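Local coordinates for probable mannosyltransferase KTR4 (Saccharomyces cerevisiae, PDB 5A07), which is a probable glycosyltransferase of the GT-A clan that holds guanosine-5'-diphosphate and a manganese ion together in one pocket, at residues 316-321 against 382-387; 256-261 against 419-424; 71-76 against 411-416; 236-241 against 399-404. All coordinates share one frame; numbering follows the deposited sequence.

Contact 1: residues 316-321 against 382-387; sequences HFWTNF and TPYTNC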
loop_
_atom_site.group_PDB
_atom_site.type_symbol
_atom_site.label_atom_id
_atom_site.label_comp_id
_atom_site.label_asym_id
_atom_site.label_seq_id
_atom_site.Cartn_x
_atom_site.Cartn_y
_atom_site.Cartn_z
ATOM N N HIS B 316 -2.682 3.632 -7.083
ATOM C CA HIS B 316 -2.617 3.364 -5.687
ATOM C C HIS B 316 -1.334 2.638 -5.305
ATOM O O HIS B 316 -0.742 1.950 -6.131
ATOM C CB HIS B 316 -3.872 2.574 -5.247
ATOM C CG HIS B 316 -4.001 1.231 -5.895
ATOM N ND1 HIS B 316 -4.504 1.044 -7.175
ATOM C CD2 HIS B 316 -3.645 0.015 -5.454
ATOM C CE1 HIS B 316 -4.467 -0.242 -7.465
ATOM N NE2 HIS B 316 -3.968 -0.889 -6.435
ATOM N N PHE B 317 -0.931 2.788 -4.056
ATOM C CA PHE B 317 0.167 1.975 -3.516
ATOM C C PHE B 317 -0.408 0.573 -3.371
ATOM O O PHE B 317 -1.524 0.412 -2.902
ATOM C CB PHE B 317 0.631 2.492 -2.175
ATOM C CG PHE B 317 0.922 3.968 -2.197
ATOM C CD1 PHE B 317 1.981 4.438 -2.962
ATOM C CD2 PHE B 317 0.148 4.865 -1.482
ATOM C CE1 PHE B 317 2.217 5.812 -3.087
ATOM C CE2 PHE B 317 0.399 6.206 -1.565
ATOM C CZ PHE B 317 1.429 6.672 -2.363
ATOM N N TRP B 318 0.390 -0.431 -3.718
ATOM C CA TRP B 318 -0.104 -1.807 -3.675
ATOM C C TRP B 318 0.137 -2.411 -2.323
ATOM O O TRP B 318 1.220 -2.979 -2.037
ATOM C CB TRP B 318 0.579 -2.615 -4.752
ATOM C CG TRP B 318 -0.265 -3.829 -5.194
ATOM C CD1 TRP B 318 -1.611 -3.919 -5.233
ATOM C CD2 TRP B 318 0.249 -5.048 -5.681
ATOM N NE1 TRP B 318 -1.984 -5.176 -5.754
ATOM C CE2 TRP B 318 -0.847 -5.870 -6.027
ATOM C CE3 TRP B 318 1.530 -5.558 -5.818
ATOM C CZ2 TRP B 318 -0.675 -7.153 -6.484
ATOM C CZ3 TRP B 318 1.679 -6.831 -6.346
ATOM C CH2 TRP B 318 0.589 -7.587 -6.683
ATOM N N THR B 319 -0.876 -2.302 -1.508
ATOM C CA THR B 319 -0.745 -2.444 -0.054
ATOM C C THR B 319 -0.453 -3.858 0.484
ATOM O O THR B 319 -0.276 -4.012 1.676
ATOM C CB THR B 319 -2.030 -1.946 0.665
ATOM O OG1 THR B 319 -3.145 -2.647 0.124
ATOM C CG2 THR B 319 -2.173 -0.402 0.448
ATOM N N ASN B 320 -0.388 -4.904 -0.348
ATOM C CA ASN B 320 0.028 -6.181 0.215
ATOM C C ASN B 320 1.355 -6.092 0.942
ATOM O O ASN B 320 1.641 -6.878 1.827
ATOM C CB ASN B 320 -0.049 -7.321 -0.792
ATOM C CG ASN B 320 0.709 -7.063 -2.088
ATOM O OD1 ASN B 320 1.914 -6.941 -2.092
ATOM N ND2 ASN B 320 -0.000 -7.068 -3.176
ATOM N N PHE B 321 2.215 -5.191 0.493
ATOM C CA PHE B 321 3.384 -4.718 1.262
ATOM C C PHE B 321 3.124 -3.278 1.645
ATOM O O PHE B 321 2.722 -2.493 0.804
ATOM C CB PHE B 321 4.636 -4.732 0.371
ATOM C CG PHE B 321 5.838 -3.981 0.970
ATOM C CD1 PHE B 321 5.928 -2.599 0.879
ATOM C CD2 PHE B 321 6.790 -4.632 1.652
ATOM C CE1 PHE B 321 7.013 -1.906 1.416
ATOM C CE2 PHE B 321 7.847 -3.972 2.209
ATOM C CZ PHE B 321 7.970 -2.610 2.107
ATOM N N THR B 382 2.270 -12.096 -6.527
ATOM C CA THR B 382 1.736 -12.303 -7.889
ATOM C C THR B 382 0.743 -11.198 -8.326
ATOM O O THR B 382 -0.073 -10.822 -7.544
ATOM C CB THR B 382 1.015 -13.725 -8.060
ATOM O OG1 THR B 382 0.569 -13.800 -9.428
ATOM C CG2 THR B 382 -0.216 -13.895 -7.186
ATOM N N PRO B 383 0.840 -10.667 -9.542
ATOM C CA PRO B 383 1.765 -10.969 -10.642
ATOM C C PRO B 383 2.918 -9.962 -10.828
ATOM O O PRO B 383 3.538 -9.940 -11.900
ATOM C CB PRO B 383 0.871 -10.811 -11.857
ATOM C CG PRO B 383 -0.048 -9.691 -11.508
ATOM C CD PRO B 383 -0.264 -9.795 -10.012
ATOM N N TYR B 384 3.276 -9.199 -9.804
ATOM C CA TYR B 384 4.212 -8.075 -10.011
ATOM C C TYR B 384 5.400 -8.161 -9.109
ATOM O O TYR B 384 5.330 -8.653 -7.958
ATOM C CB TYR B 384 3.460 -6.762 -9.792
ATOM C CG TYR B 384 2.259 -6.513 -10.705
ATOM C CD1 TYR B 384 2.404 -6.413 -12.059
ATOM C CD2 TYR B 384 0.990 -6.392 -10.191
ATOM C CE1 TYR B 384 1.318 -6.260 -12.868
ATOM C CE2 TYR B 384 -0.121 -6.161 -10.977
ATOM C CZ TYR B 384 0.063 -6.080 -12.316
ATOM O OH TYR B 384 -0.974 -5.906 -13.134
ATOM N N THR B 385 6.502 -7.607 -9.603
ATOM C CA THR B 385 7.767 -7.663 -8.902
ATOM C C THR B 385 8.484 -6.319 -8.964
ATOM O O THR B 385 8.546 -5.702 -10.030
ATOM C CB THR B 385 8.698 -8.703 -9.547
ATOM O OG1 THR B 385 8.098 -10.004 -9.448
ATOM C CG2 THR B 385 9.974 -8.801 -8.847
ATOM N N ASN B 386 9.018 -5.872 -7.810
ATOM C CA ASN B 386 10.005 -4.819 -7.751
ATOM C C ASN B 386 11.369 -5.508 -7.610
ATOM O O ASN B 386 11.652 -6.092 -6.555
ATOM C CB ASN B 386 9.755 -3.922 -6.527
ATOM C CG ASN B 386 10.807 -2.852 -6.390
ATOM O OD1 ASN B 386 11.037 -2.043 -7.334
ATOM N ND2 ASN B 386 11.441 -2.802 -5.221
ATOM N N CYS B 387 12.205 -5.422 -8.638
ATOM C CA CYS B 387 13.486 -6.126 -8.666
ATOM C C CYS B 387 14.602 -5.144 -9.042
ATOM O O CYS B 387 14.753 -4.837 -10.234
ATOM C CB CYS B 387 13.440 -7.273 -9.669
ATOM S SG CYS B 387 14.971 -8.271 -9.541
#
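Trp318 and Tyr384 form an edge-to-face (T-shaped) aromatic pair that joins the turn after strand 316-317 to strand 384-386 in this GT-A-type enzyme. With its ring anti to the backbone N (chi1 -155°), the CB of Trp318 points toward residues 382-387, and the benzo half of the indole makes the contact. CZ3 comes first, 3.9 Å from Tyr384 CB. Next, CH2 lies 3.7 Å from Tyr384 CD2, at the ring edge that is lowered onto the indole face near the rim; the two rings stand at 73°. Across the opposite face, the amide nitrogen of Asn320 sits above the centre of the indole, so the ring is clasped from both sides. His381, a manganese ligand, also meets the Trp318 ring. The cis-linked Pro383 adds its own ring, placing CG over the centre of one face of Tyr384 and CD 4.1 Å from Trp318 CH2. At the far tip, the indole edge reaches the backbone, with Trp318 CH2 3.4 Å from Thr382 O.

Contact 2: residues 256-261 against 419-424; sequences YGFVLN and ATWIRH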
loop_
_atom_site.group_PDB
_atom_site.type_symbol
_atom_site.label_atom_id
_atom_site.label_comp_id
_atom_site.label_asym_id
_atom_site.label_seq_id
_atom_site.Cartn_x
_atom_site.Cartn_y
_atom_site.Cartn_z
ATOM N N TYR B 256 5.051 6.518 5.363
ATOM C CA TYR B 256 4.539 5.422 4.565
ATOM C C TYR B 256 5.648 4.953 3.629
ATOM O O TYR B 256 6.392 5.773 3.075
ATOM C CB TYR B 256 3.320 5.845 3.786
ATOM C CG TYR B 256 2.549 4.671 3.168
ATOM C CD1 TYR B 256 1.708 3.894 3.955
ATOM C CD2 TYR B 256 2.665 4.349 1.857
ATOM C CE1 TYR B 256 1.022 2.824 3.420
ATOM C CE2 TYR B 256 1.936 3.288 1.309
ATOM C CZ TYR B 256 1.112 2.551 2.113
ATOM O OH TYR B 256 0.407 1.511 1.595
ATOM N N GLY B 257 5.751 3.646 3.490
ATOM C CA GLY B 257 6.668 3.014 2.573
ATOM C C GLY B 257 5.977 2.014 1.674
ATOM O O GLY B 257 5.133 1.202 2.146
ATOM N N PHE B 258 6.331 2.054 0.379
ATOM C CA PHE B 258 5.762 1.178 -0.597
ATOM C C PHE B 258 6.849 0.675 -1.544
ATOM O O PHE B 258 7.947 1.233 -1.620
ATOM C CB PHE B 258 4.628 1.874 -1.374
ATOM C CG PHE B 258 5.097 2.891 -2.405
ATOM C CD1 PHE B 258 5.398 4.168 -2.043
ATOM C CD2 PHE B 258 5.242 2.544 -3.727
ATOM C CE1 PHE B 258 5.838 5.099 -2.985
ATOM C CE2 PHE B 258 5.695 3.458 -4.672
ATOM C CZ PHE B 258 6.000 4.726 -4.279
ATOM N N VAL B 259 6.509 -0.376 -2.256
ATOM C CA VAL B 259 7.349 -0.923 -3.327
ATOM C C VAL B 259 6.766 -0.912 -4.745
ATOM O O VAL B 259 7.556 -0.838 -5.751
ATOM C CB VAL B 259 7.919 -2.342 -3.039
ATOM C CG1 VAL B 259 8.886 -2.349 -1.886
ATOM C CG2 VAL B 259 6.817 -3.353 -2.786
ATOM N N LEU B 260 5.444 -1.048 -4.847
ATOM C CA LEU B 260 4.781 -1.211 -6.093
ATOM C C LEU B 260 3.579 -0.226 -6.148
ATOM O O LEU B 260 2.957 0.039 -5.128
ATOM C CB LEU B 260 4.291 -2.683 -6.294
ATOM C CG LEU B 260 5.464 -3.636 -6.569
ATOM C CD1 LEU B 260 5.130 -5.106 -6.321
ATOM C CD2 LEU B 260 5.988 -3.417 -7.992
ATOM N N ASN B 261 3.248 0.256 -7.336
ATOM C CA ASN B 261 2.308 1.390 -7.508
ATOM C C ASN B 261 1.537 1.094 -8.781
ATOM O O ASN B 261 2.118 1.038 -9.845
ATOM C CB ASN B 261 3.208 2.641 -7.631
ATOM C CG ASN B 261 2.461 3.936 -7.534
ATOM O OD1 ASN B 261 1.471 4.185 -8.265
ATOM N ND2 ASN B 261 2.961 4.811 -6.663
ATOM N N ALA B 419 5.770 5.201 -13.067
ATOM C CA ALA B 419 6.297 6.326 -13.839
ATOM C C ALA B 419 5.626 7.622 -13.459
ATOM O O ALA B 419 6.292 8.646 -13.378
ATOM C CB ALA B 419 6.160 6.091 -15.344
ATOM N N THR B 420 4.320 7.587 -13.201
ATOM C CA THR B 420 3.589 8.775 -12.770
ATOM C C THR B 420 4.079 9.300 -11.412
ATOM O O THR B 420 4.319 10.503 -11.239
ATOM C CB THR B 420 2.066 8.526 -12.759
ATOM O OG1 THR B 420 1.658 8.247 -14.089
ATOM C CG2 THR B 420 1.285 9.726 -12.190
ATOM N N TRP B 421 4.309 8.392 -10.483
ATOM C CA TRP B 421 4.842 8.747 -9.188
ATOM C C TRP B 421 6.290 9.345 -9.332
ATOM O O TRP B 421 6.605 10.379 -8.709
ATOM C CB TRP B 421 4.896 7.463 -8.262
ATOM C CG TRP B 421 5.320 7.805 -6.889
ATOM C CD1 TRP B 421 6.593 7.771 -6.371
ATOM C CD2 TRP B 421 4.489 8.350 -5.873
ATOM N NE1 TRP B 421 6.590 8.258 -5.123
ATOM C CE2 TRP B 421 5.302 8.629 -4.793
ATOM C CE3 TRP B 421 3.113 8.682 -5.814
ATOM C CZ2 TRP B 421 4.822 9.175 -3.626
ATOM C CZ3 TRP B 421 2.600 9.237 -4.621
ATOM C CH2 TRP B 421 3.464 9.501 -3.559
ATOM N N ILE B 422 7.106 8.715 -10.135
ATOM C CA ILE B 422 8.483 9.234 -10.383
ATOM C C ILE B 422 8.412 10.628 -11.000
ATOM O O ILE B 422 9.093 11.559 -10.538
ATOM C CB ILE B 422 9.305 8.326 -11.306
ATOM C CG1 ILE B 422 9.608 7.008 -10.589
ATOM C CG2 ILE B 422 10.650 8.998 -11.719
ATOM C CD1 ILE B 422 10.124 5.931 -11.482
ATOM N N ARG B 423 7.595 10.761 -12.006
ATOM C CA ARG B 423 7.514 12.037 -12.759
ATOM C C ARG B 423 6.978 13.193 -11.923
ATOM O O ARG B 423 7.490 14.319 -12.017
ATOM C CB ARG B 423 6.660 11.828 -13.983
ATOM C CG ARG B 423 6.413 13.092 -14.850
ATOM C CD ARG B 423 5.549 12.762 -16.049
ATOM N NE ARG B 423 6.271 11.818 -16.843
ATOM C CZ ARG B 423 5.869 10.596 -17.257
ATOM N NH1 ARG B 423 4.651 10.162 -17.019
ATOM N NH2 ARG B 423 6.736 9.844 -17.940
ATOM N N HIS B 424 5.959 12.942 -11.118
ATOM C CA HIS B 424 5.178 14.010 -10.474
ATOM C C HIS B 424 5.272 14.087 -8.965
ATOM O O HIS B 424 4.943 15.131 -8.363
ATOM C CB HIS B 424 3.697 13.877 -10.803
ATOM C CG HIS B 424 3.409 14.075 -12.244
ATOM N ND1 HIS B 424 3.459 15.318 -12.843
ATOM C CD2 HIS B 424 3.061 13.202 -13.200
ATOM C CE1 HIS B 424 3.174 15.187 -14.118
ATOM N NE2 HIS B 424 2.936 13.911 -14.367
#
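Phe258 drives the edge of its ring at the face of Trp421, a T-shaped pair through which helix 418-425 packs against strand 256-262 of the mixed sheet. Phe258 CZ leads, 3.7 Å from Trp421 NE1, toward the rim of the indole. The ring centroids, that of the phenyl and that of the five-membered ring, are 5.0 Å apart, with planes at 81°. Beside this pair Asn261 crosses Trp421 at about a right angle, its amide tilted 45° to the indole and no hydrogen bond passing between them. Trp421 reaches the strand because its CG is anti to the backbone N (chi1 -175°). Farther out, Trp295 and Phe317 each meet Trp421 edge-to-face, while Trp373 stacks on Phe258, so the pair belongs to a larger aromatic cluster. Trp295 NE1 also hydrogen-bonds Asn261 OD1, which holds that amide in place and leaves its other end to the tryptophan: Asn261 ND2 rests 3.7 Å from Trp421 CB.

Contact 3: residues 71-76 against 411-416; sequences ENKQLY and DLDNQN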
loop_
_atom_site.group_PDB
_atom_site.type_symbol
_atom_site.label_atom_id
_atom_site.label_comp_id
_atom_site.label_asym_id
_atom_site.label_seq_id
_atom_site.Cartn_x
_atom_site.Cartn_y
_atom_site.Cartn_z
ATOM N N GLU B 71 6.792 5.691 -23.140
ATOM C CA GLU B 71 7.685 6.642 -22.447
ATOM C C GLU B 71 7.740 6.336 -20.923
ATOM O O GLU B 71 8.776 6.477 -20.324
ATOM C CB GLU B 71 7.194 8.096 -22.662
ATOM C CG GLU B 71 7.602 8.574 -24.058
ATOM C CD GLU B 71 7.195 10.042 -24.439
ATOM O OE1 GLU B 71 7.648 10.946 -23.748
ATOM O OE2 GLU B 71 6.501 10.283 -25.481
ATOM N N ASN B 72 6.600 5.911 -20.362
ATOM C CA ASN B 72 6.479 5.540 -18.917
ATOM C C ASN B 72 7.342 4.287 -18.654
ATOM O O ASN B 72 8.032 4.240 -17.656
ATOM C CB ASN B 72 5.024 5.335 -18.496
ATOM C CG ASN B 72 4.265 6.637 -18.421
ATOM O OD1 ASN B 72 4.894 7.685 -18.482
ATOM N ND2 ASN B 72 2.965 6.596 -18.124
ATOM N N LYS B 73 7.315 3.301 -19.557
ATOM C CA LYS B 73 8.176 2.118 -19.376
ATOM C C LYS B 73 9.618 2.463 -19.437
ATOM O O LYS B 73 10.410 1.897 -18.758
ATOM C CB LYS B 73 7.932 1.096 -20.483
ATOM C CG LYS B 73 6.629 0.384 -20.395
ATOM C CD LYS B 73 6.684 -0.911 -21.234
ATOM C CE LYS B 73 5.791 -0.862 -22.467
ATOM N NZ LYS B 73 5.077 -2.151 -22.775
ATOM N N GLN B 74 9.982 3.397 -20.308
ATOM C CA GLN B 74 11.361 3.794 -20.397
ATOM C C GLN B 74 11.796 4.493 -19.133
ATOM O O GLN B 74 12.932 4.279 -18.666
ATOM C CB GLN B 74 11.616 4.719 -21.613
ATOM C CG GLN B 74 13.036 5.241 -21.636
ATOM C CD GLN B 74 13.370 5.986 -22.944
ATOM O OE1 GLN B 74 14.392 6.651 -23.050
ATOM N NE2 GLN B 74 12.511 5.885 -23.914
ATOM N N LEU B 75 10.973 5.393 -18.604
ATOM C CA LEU B 75 11.299 6.083 -17.340
ATOM C C LEU B 75 11.435 5.089 -16.160
ATOM O O LEU B 75 12.377 5.117 -15.396
ATOM C CB LEU B 75 10.265 7.140 -17.009
ATOM C CG LEU B 75 10.549 7.865 -15.689
ATOM C CD1 LEU B 75 11.864 8.642 -15.796
ATOM C CD2 LEU B 75 9.439 8.822 -15.332
ATOM N N TYR B 76 10.501 4.163 -16.085
ATOM C CA TYR B 76 10.579 3.061 -15.100
ATOM C C TYR B 76 11.862 2.293 -15.222
ATOM O O TYR B 76 12.533 2.053 -14.253
ATOM C CB TYR B 76 9.330 2.170 -15.240
ATOM C CG TYR B 76 9.318 1.002 -14.307
ATOM C CD1 TYR B 76 8.894 1.127 -13.000
ATOM C CD2 TYR B 76 9.715 -0.255 -14.739
ATOM C CE1 TYR B 76 8.866 0.013 -12.125
ATOM C CE2 TYR B 76 9.662 -1.360 -13.901
ATOM C CZ TYR B 76 9.243 -1.222 -12.594
ATOM O OH TYR B 76 9.344 -2.306 -11.767
ATOM N N ASP B 411 1.014 -7.591 -21.364
ATOM C CA ASP B 411 -0.287 -6.964 -21.356
ATOM C C ASP B 411 -0.595 -6.219 -20.081
ATOM O O ASP B 411 -1.425 -5.346 -20.070
ATOM C CB ASP B 411 -1.430 -7.935 -21.553
ATOM C CG ASP B 411 -1.551 -8.423 -23.027
ATOM O OD1 ASP B 411 -0.710 -8.052 -23.879
ATOM O OD2 ASP B 411 -2.488 -9.209 -23.326
ATOM N N LEU B 412 -0.019 -6.627 -18.965
ATOM C CA LEU B 412 -0.252 -5.939 -17.690
ATOM C C LEU B 412 0.711 -4.753 -17.506
ATOM O O LEU B 412 0.640 -4.094 -16.444
ATOM C CB LEU B 412 -0.079 -6.921 -16.504
ATOM C CG LEU B 412 -0.976 -8.165 -16.520
ATOM C CD1 LEU B 412 -0.629 -9.012 -15.303
ATOM C CD2 LEU B 412 -2.464 -7.773 -16.574
ATOM N N ASP B 413 1.602 -4.467 -18.465
ATOM C CA ASP B 413 2.527 -3.298 -18.299
ATOM C C ASP B 413 1.776 -2.019 -18.091
ATOM O O ASP B 413 2.234 -1.137 -17.322
ATOM C CB ASP B 413 3.495 -3.115 -19.465
ATOM C CG ASP B 413 4.617 -4.161 -19.460
ATOM O OD1 ASP B 413 5.021 -4.597 -18.359
ATOM O OD2 ASP B 413 5.119 -4.458 -20.563
ATOM N N ASN B 414 0.605 -1.892 -18.698
ATOM C CA ASN B 414 -0.179 -0.676 -18.468
ATOM C C ASN B 414 -0.888 -0.547 -17.114
ATOM O O ASN B 414 -1.539 0.474 -16.856
ATOM C CB ASN B 414 -1.188 -0.448 -19.610
ATOM C CG ASN B 414 -2.338 -1.403 -19.583
ATOM O OD1 ASN B 414 -2.356 -2.433 -18.904
ATOM N ND2 ASN B 414 -3.308 -1.093 -20.401
ATOM N N GLN B 415 -0.758 -1.550 -16.248
ATOM C CA GLN B 415 -1.190 -1.444 -14.878
ATOM C C GLN B 415 -0.142 -0.790 -13.921
ATOM O O GLN B 415 -0.448 -0.513 -12.817
ATOM C CB GLN B 415 -1.615 -2.853 -14.370
ATOM C CG GLN B 415 -2.726 -3.505 -15.200
ATOM C CD GLN B 415 -3.910 -2.617 -15.366
ATOM O OE1 GLN B 415 -4.552 -2.265 -14.423
ATOM N NE2 GLN B 415 -4.202 -2.224 -16.619
ATOM N N ASN B 416 1.054 -0.525 -14.401
ATOM C CA ASN B 416 2.120 0.118 -13.624
ATOM C C ASN B 416 1.886 1.646 -13.608
ATOM O O ASN B 416 1.779 2.253 -14.674
ATOM C CB ASN B 416 3.454 -0.181 -14.267
ATOM C CG ASN B 416 4.637 0.084 -13.342
ATOM O OD1 ASN B 416 4.491 0.615 -12.233
ATOM N ND2 ASN B 416 5.793 -0.255 -13.814
#
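Lys73 NZ donates to Asp413 OD2 at 3.2 Å, a salt bridge between helix 65-80 and the 3-10 turn that precedes helix 418-425. The ammonium meets the carboxylate oxygen on its anti side and 30° out of the carboxylate plane. Lys73 gets there by bending: its CB starts off to one side, and turns at the third and fourth torsions carry the chain across Asp413 at about a right angle, with Lys73 CD 3.9 Å from Asp413 OD2.

One helical turn further, Tyr76 and Asn416 make the second half of the contact. The amide of Asn416 stands nearly upright on the phenol ring, planes 81° apart, and brings its nitrogen over the middle of one face; Asn416 ND2 is 3.5 Å from both CD1 and CE1 of Tyr76. The other end of that amide is tied down by an Asx-turn bond, Asn416 OD1 accepting from the backbone N of Gln418 at the start of the next helix. Asn72, just before Lys73, hydrogen-bonds Gln301 and Arg423.

The chemistry is thus divided: an ion pair at the outer side, where Lys73 is exposed to solvent and water probably screens the charges, and an amide-on-ring contact farther in, where the N-H end of the amide, turned to the ring, probably gains from the electron-rich face of a buried tyrosine.

Contact 4: residues 236-241 against 399-404; sequences NFYCKI and GNCVPG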
loop_
_atom_site.group_PDB
_atom_site.type_symbol
_atom_site.label_atom_id
_atom_site.label_comp_id
_atom_site.label_asym_id
_atom_site.label_seq_id
_atom_site.Cartn_x
_atom_site.Cartn_y
_atom_site.Cartn_z
ATOM N N ASN B 236 7.535 -12.905 -1.753
ATOM C CA ASN B 236 8.964 -13.150 -1.846
ATOM C C ASN B 236 9.750 -11.900 -1.611
ATOM O O ASN B 236 9.311 -10.820 -2.019
ATOM C CB ASN B 236 9.315 -13.682 -3.261
ATOM C CG ASN B 236 8.587 -14.992 -3.570
ATOM O OD1 ASN B 236 8.958 -16.045 -3.064
ATOM N ND2 ASN B 236 7.484 -14.891 -4.252
ATOM N N PHE B 237 10.875 -12.045 -0.928
ATOM C CA PHE B 237 11.837 -10.993 -0.774
ATOM C C PHE B 237 13.116 -11.436 -1.405
ATOM O O PHE B 237 13.582 -12.585 -1.197
ATOM C CB PHE B 237 12.079 -10.671 0.678
ATOM C CG PHE B 237 10.871 -10.066 1.376
ATOM C CD1 PHE B 237 10.587 -8.714 1.278
ATOM C CD2 PHE B 237 9.974 -10.871 2.023
ATOM C CE1 PHE B 237 9.431 -8.187 1.834
ATOM C CE2 PHE B 237 8.852 -10.357 2.592
ATOM C CZ PHE B 237 8.551 -9.019 2.458
ATOM N N TYR B 238 13.794 -10.533 -2.081
ATOM C CA TYR B 238 14.988 -10.922 -2.870
ATOM C C TYR B 238 16.279 -10.301 -2.438
ATOM O O TYR B 238 17.328 -10.830 -2.867
ATOM C CB TYR B 238 14.807 -10.599 -4.375
ATOM C CG TYR B 238 13.620 -11.274 -4.986
ATOM C CD1 TYR B 238 13.579 -12.695 -5.143
ATOM C CD2 TYR B 238 12.529 -10.564 -5.421
ATOM C CE1 TYR B 238 12.436 -13.351 -5.653
ATOM C CE2 TYR B 238 11.422 -11.218 -5.954
ATOM C CZ TYR B 238 11.410 -12.614 -6.082
ATOM O OH TYR B 238 10.290 -13.188 -6.581
ATOM N N CYS B 239 16.254 -9.253 -1.599
ATOM C CA CYS B 239 17.441 -8.488 -1.370
ATOM C C CYS B 239 17.655 -8.202 0.082
ATOM O O CYS B 239 16.729 -7.839 0.806
ATOM C CB CYS B 239 17.358 -7.145 -2.128
ATOM S SG CYS B 239 16.979 -7.283 -3.873
ATOM N N LYS B 240 18.905 -8.287 0.498
ATOM C CA LYS B 240 19.241 -8.033 1.876
ATOM C C LYS B 240 19.069 -6.556 2.251
ATOM O O LYS B 240 19.558 -5.666 1.562
ATOM C CB LYS B 240 20.680 -8.421 2.138
ATOM C CG LYS B 240 20.836 -9.930 2.202
ATOM C CD LYS B 240 22.096 -10.364 2.917
ATOM C CE LYS B 240 22.548 -11.725 2.364
ATOM N NZ LYS B 240 23.513 -11.447 1.283
ATOM N N ILE B 241 18.478 -6.361 3.408
ATOM C CA ILE B 241 18.250 -5.044 3.969
ATOM C C ILE B 241 19.003 -4.956 5.273
ATOM O O ILE B 241 18.642 -5.622 6.247
ATOM C CB ILE B 241 16.767 -4.790 4.198
ATOM C CG1 ILE B 241 16.040 -4.913 2.874
ATOM C CG2 ILE B 241 16.535 -3.399 4.874
ATOM C CD1 ILE B 241 16.334 -3.774 1.878
ATOM N N GLY B 399 19.419 -13.005 -6.679
ATOM C CA GLY B 399 19.361 -13.475 -8.034
ATOM C C GLY B 399 18.092 -14.199 -8.444
ATOM O O GLY B 399 18.007 -14.661 -9.574
ATOM N N ASN B 400 17.088 -14.306 -7.575
ATOM C CA ASN B 400 15.796 -14.949 -7.949
ATOM C C ASN B 400 14.786 -14.049 -8.624
ATOM O O ASN B 400 13.674 -14.483 -8.946
ATOM C CB ASN B 400 15.153 -15.598 -6.717
ATOM C CG ASN B 400 15.934 -16.834 -6.217
ATOM O OD1 ASN B 400 15.913 -17.150 -5.056
ATOM N ND2 ASN B 400 16.659 -17.452 -7.089
ATOM N N CYS B 401 15.155 -12.803 -8.899
ATOM C CA CYS B 401 14.310 -11.976 -9.698
ATOM C C CYS B 401 15.160 -11.330 -10.812
ATOM O O CYS B 401 16.328 -11.140 -10.646
ATOM C CB CYS B 401 13.544 -10.916 -8.877
ATOM S SG CYS B 401 14.536 -9.651 -8.026
ATOM N N VAL B 402 14.521 -11.048 -11.930
ATOM C CA VAL B 402 15.132 -10.371 -13.086
ATOM C C VAL B 402 14.987 -8.808 -12.944
ATOM O O VAL B 402 13.889 -8.302 -12.894
ATOM C CB VAL B 402 14.428 -10.840 -14.341
ATOM C CG1 VAL B 402 14.906 -10.064 -15.566
ATOM C CG2 VAL B 402 14.652 -12.347 -14.470
ATOM N N PRO B 403 16.100 -8.096 -12.880
ATOM C CA PRO B 403 16.077 -6.652 -12.573
ATOM C C PRO B 403 15.252 -5.920 -13.558
ATOM O O PRO B 403 15.346 -6.195 -14.757
ATOM C CB PRO B 403 17.536 -6.257 -12.682
ATOM C CG PRO B 403 18.267 -7.475 -12.244
ATOM C CD PRO B 403 17.483 -8.656 -12.819
ATOM N N GLY B 404 14.306 -5.126 -13.044
ATOM C CA GLY B 404 13.459 -4.297 -13.828
ATOM C C GLY B 404 12.279 -4.970 -14.456
ATOM O O GLY B 404 11.453 -4.328 -15.087
#
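A disulfide-bonded cysteine sits over the face of a tyrosine: Cys401 presents both its CB and its SG to one face of the Tyr238 ring. The methylene is the better centred of the two. Cys401 CB is 3.6 Å from the centroid of the Tyr238 ring and only 14° off its normal, a CH-pi contact. The sulfur is displaced toward the root of the ring, 4.0 Å from the centroid and 35° off the normal, so that Cys401 SG comes within 3.4 Å of Tyr238 CD2. The first torsion of Cys401 (64°) sets the sulfur between the backbone N and the carbonyl carbon, which turns SG along the ring while CB stays above the middle.

Asn400 approaches obliquely from the same side as Cys401, over the CD1-CE1 flank, with Asn400 CB 3.7 Å from Tyr238 CD1 and its amide plane steeply inclined to the phenol. Its backbone carbonyl joins in too, Asn400 O standing 3.7 Å from Tyr238 CE1. No hydrogen bond links the two segments; the contact rests on shape and on the polarisable sulfur.

Disulfides anchor Cys401 directly, through Cys387, and probably help to fix Tyr238 through its neighbour Cys239, which is bonded to Cys397. The arrangement is a cysteine sulfur-aromatic contact within a loop tied by one disulfide next to strand 236-237 and by another just after strand 384-386, the two outermost strands of the small antiparallel sheet.

In the fold
Contact 1 borders the ligand pocket: the side chain of Trp318 is about 6 Å from guanosine-5'-diphosphate and that of Thr382 about 7 Å from the manganese ion, whereas Tyr238 of contact 4 is about 14 Å from the metal. Contacts 1 and 2, centres 11 Å apart, share the mixed sheet, Trp318 N probably bonding Leu260 O at 3.0 Å. Contact 4 is joined to contact 1 by a probable hydrogen bond between Cys387 O and Gly404 N at 2.9 Å. Contact 3 meets contact 2 where Ala419 CB packs 3.4 Å from Asn72 CB. Together they illustrate how a late chain segment, residues 382-424, can be laid against four earlier parts of one fold.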